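PDB 2QL3: probable transcriptional regulator, LysR family protein from Rhodococcus sp., which probably acts as a DNA-binding transcription regulator of the LysR family, this chain being its C-terminal effector-binding (LysR substrate-binding) domain without the DNA-binding part. Local coordinates for residues E103-L108 with A128-Y133. Numbering follows the deposited sequence.
Sequences EHPMVL and APRVAY. With PO4 (phosphate ion), chain M.
Arg130 and Met106, a selenomethionine here, bury the most surface between 103-108 and 128-133, and a main-chain bond joins them: Met106 N donates to Arg130 O at 2.7 Å, almost straight at 172°. The arginine side chain is bent at chi3, which brings the guanidinium alongside the 103-105 chain, with His104 CA in its plane at the edge. There NH1 of Arg130 lies 3.0 Å from Glu103 O, but the 126° angle at hydrogen makes this bond weak; the carboxylate of Glu103 forms no salt bridge, its OE1 staying 5.3 Å from Arg130 NE. NH1 also packs against the Pro105 ring, which lies alongside the arginine.

The selenomethionine leaves the backbone on the same face of the sheet as Val131. With CG anti to the backbone N (chi1 -176°) and the chain extended beyond it, Met106 SE reaches the Pro129 ring, 3.7 Å from CB, and Trp151 adds to its surroundings. Two parallel bridges, Met106 with Val131 and Val107 with Tyr133, pair the two strands of a beta-alpha-beta unit, whose connecting helix, 114-125, touches Leu108 and Pro129 through Met119. Such units build the Rossmann-like subdomains of the periplasmic-binding-protein fold. The register slips by one residue between the bridges, a beta bulge, and Met106 O consequently receives both Ala132 N (2.9 Å, in the carbonyl plane) and, weakly, Tyr133 N. Regular pairing resumes where Leu108 N meets Tyr133 O at 2.8 Å. Leu108 CB packs against Val131 CG1. Val131 N, directed away from 103-108, donates to O4 of a phosphate ion, probably from the crystallisation liquor, at 2.8 Å.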
loop_
_atom_site.group_PDB
_atom_site.type_symbol
_atom_site.label_atom_id
_atom_site.label_comp_id
_atom_site.label_asym_id
_atom_site.label_seq_id
_atom_site.Cartn_x
_atom_site.Cartn_y
_atom_site.Cartn_z
ATOM N N GLU A 103 19.429 -4.398 -18.446
ATOM C CA GLU A 103 20.058 -5.557 -17.833
ATOM C C GLU A 103 20.099 -5.528 -16.282
ATOM O O GLU A 103 20.619 -6.445 -15.677
ATOM C CB GLU A 103 21.439 -5.852 -18.469
ATOM C CG GLU A 103 21.342 -6.350 -19.960
ATOM C CD GLU A 103 20.747 -7.790 -20.093
ATOM O OE1 GLU A 103 21.481 -8.782 -19.778
ATOM O OE2 GLU A 103 19.561 -7.942 -20.508
ATOM N N HIS A 104 19.543 -4.485 -15.657
ATOM C CA HIS A 104 19.474 -4.405 -14.177
ATOM C C HIS A 104 18.118 -4.955 -13.736
ATOM O O HIS A 104 17.121 -4.804 -14.472
ATOM C CB HIS A 104 19.577 -2.955 -13.715
ATOM C CG HIS A 104 20.935 -2.361 -13.868
ATOM N ND1 HIS A 104 21.328 -1.683 -15.006
ATOM C CD2 HIS A 104 21.986 -2.318 -13.019
ATOM C CE1 HIS A 104 22.579 -1.285 -14.864
ATOM N NE2 HIS A 104 22.995 -1.641 -13.661
ATOM N N PRO A 105 18.065 -5.595 -12.537
ATOM C CA PRO A 105 16.843 -6.250 -12.081
ATOM C C PRO A 105 15.758 -5.224 -11.833
ATOM O O PRO A 105 16.038 -4.208 -11.232
ATOM C CB PRO A 105 17.231 -6.846 -10.706
ATOM C CG PRO A 105 18.525 -6.321 -10.367
ATOM C CD PRO A 105 19.177 -5.738 -11.576
HETATM N N MSE A 106 14.531 -5.483 -12.274
HETATM C CA MSE A 106 13.458 -4.568 -12.004
HETATM C C MSE A 106 12.536 -5.066 -10.878
HETATM O O MSE A 106 12.360 -6.253 -10.717
HETATM C CB MSE A 106 12.657 -4.266 -13.311
HETATM C CG MSE A 106 11.531 -3.210 -13.123
HETATM SE SE MSE A 106 10.151 -3.493 -14.480
HETATM C CE MSE A 106 9.124 -1.765 -14.247
ATOM N N VAL A 107 11.973 -4.121 -10.099
ATOM C CA VAL A 107 10.889 -4.362 -9.133
ATOM C C VAL A 107 9.651 -3.821 -9.863
ATOM O O VAL A 107 9.580 -2.625 -10.176
ATOM C CB VAL A 107 11.080 -3.570 -7.790
ATOM C CG1 VAL A 107 9.881 -3.752 -6.865
ATOM C CG2 VAL A 107 12.312 -4.021 -7.062
ATOM N N LEU A 108 8.735 -4.718 -10.213
ATOM C CA LEU A 108 7.548 -4.383 -10.995
ATOM C C LEU A 108 6.330 -4.175 -10.086
ATOM O O LEU A 108 5.971 -5.043 -9.273
ATOM C CB LEU A 108 7.270 -5.493 -12.015
ATOM C CG LEU A 108 5.969 -5.449 -12.786
ATOM C CD1 LEU A 108 6.076 -4.393 -13.813
ATOM C CD2 LEU A 108 5.613 -6.781 -13.485
ATOM N N ALA A 128 12.283 -6.143 -22.786
ATOM C CA ALA A 128 11.401 -6.810 -21.858
ATOM C C ALA A 128 12.198 -6.816 -20.552
ATOM O O ALA A 128 13.328 -7.297 -20.508
ATOM C CB ALA A 128 11.114 -8.247 -22.335
ATOM N N PRO A 129 11.660 -6.197 -19.511
ATOM C CA PRO A 129 12.520 -6.095 -18.316
ATOM C C PRO A 129 12.716 -7.444 -17.612
ATOM O O PRO A 129 11.813 -8.320 -17.686
ATOM C CB PRO A 129 11.742 -5.171 -17.411
ATOM C CG PRO A 129 10.286 -5.430 -17.798
ATOM C CD PRO A 129 10.336 -5.573 -19.314
ATOM N N ARG A 130 13.860 -7.560 -16.939
ATOM C CA ARG A 130 14.179 -8.684 -16.034
ATOM C C ARG A 130 13.556 -8.388 -14.665
ATOM O O ARG A 130 14.136 -7.642 -13.882
ATOM C CB ARG A 130 15.698 -8.840 -15.826
ATOM C CG ARG A 130 16.619 -8.845 -17.120
ATOM C CD ARG A 130 18.137 -8.916 -16.768
ATOM N NE ARG A 130 18.386 -9.869 -15.675
ATOM C CZ ARG A 130 18.772 -9.571 -14.417
ATOM N NH1 ARG A 130 19.030 -8.319 -14.030
ATOM N NH2 ARG A 130 18.920 -10.549 -13.522
ATOM N N VAL A 131 12.395 -8.979 -14.396
ATOM C CA VAL A 131 11.631 -8.696 -13.186
ATOM C C VAL A 131 12.117 -9.671 -12.110
ATOM O O VAL A 131 11.949 -10.915 -12.203
ATOM C CB VAL A 131 10.110 -8.768 -13.431
ATOM C CG1 VAL A 131 9.322 -8.397 -12.167
ATOM C CG2 VAL A 131 9.720 -7.839 -14.580
ATOM N N ALA A 132 12.843 -9.095 -11.168
ATOM C CA ALA A 132 13.340 -9.783 -9.966
ATOM C C ALA A 132 12.245 -9.914 -8.903
ATOM O O ALA A 132 12.217 -10.904 -8.133
ATOM C CB ALA A 132 14.529 -9.015 -9.398
ATOM N N TYR A 133 11.351 -8.930 -8.830
ATOM C CA TYR A 133 10.302 -8.931 -7.820
ATOM C C TYR A 133 9.055 -8.245 -8.365
ATOM O O TYR A 133 9.152 -7.280 -9.094
ATOM C CB TYR A 133 10.749 -8.245 -6.496
ATOM C CG TYR A 133 11.952 -8.886 -5.863
ATOM C CD1 TYR A 133 11.824 -10.065 -5.119
ATOM C CD2 TYR A 133 13.241 -8.348 -6.066
ATOM C CE1 TYR A 133 12.963 -10.713 -4.563
ATOM C CE2 TYR A 133 14.399 -8.978 -5.515
ATOM C CZ TYR A 133 14.223 -10.159 -4.750
ATOM O OH TYR A 133 15.299 -10.795 -4.188
HETATM P P PO4 M . 11.187 -12.302 -16.104
HETATM O O1 PO4 M . 10.343 -12.787 -17.283
HETATM O O2 PO4 M . 10.272 -12.219 -14.899
HETATM O O3 PO4 M . 12.366 -13.240 -15.834
HETATM O O4 PO4 M . 11.762 -10.923 -16.348
#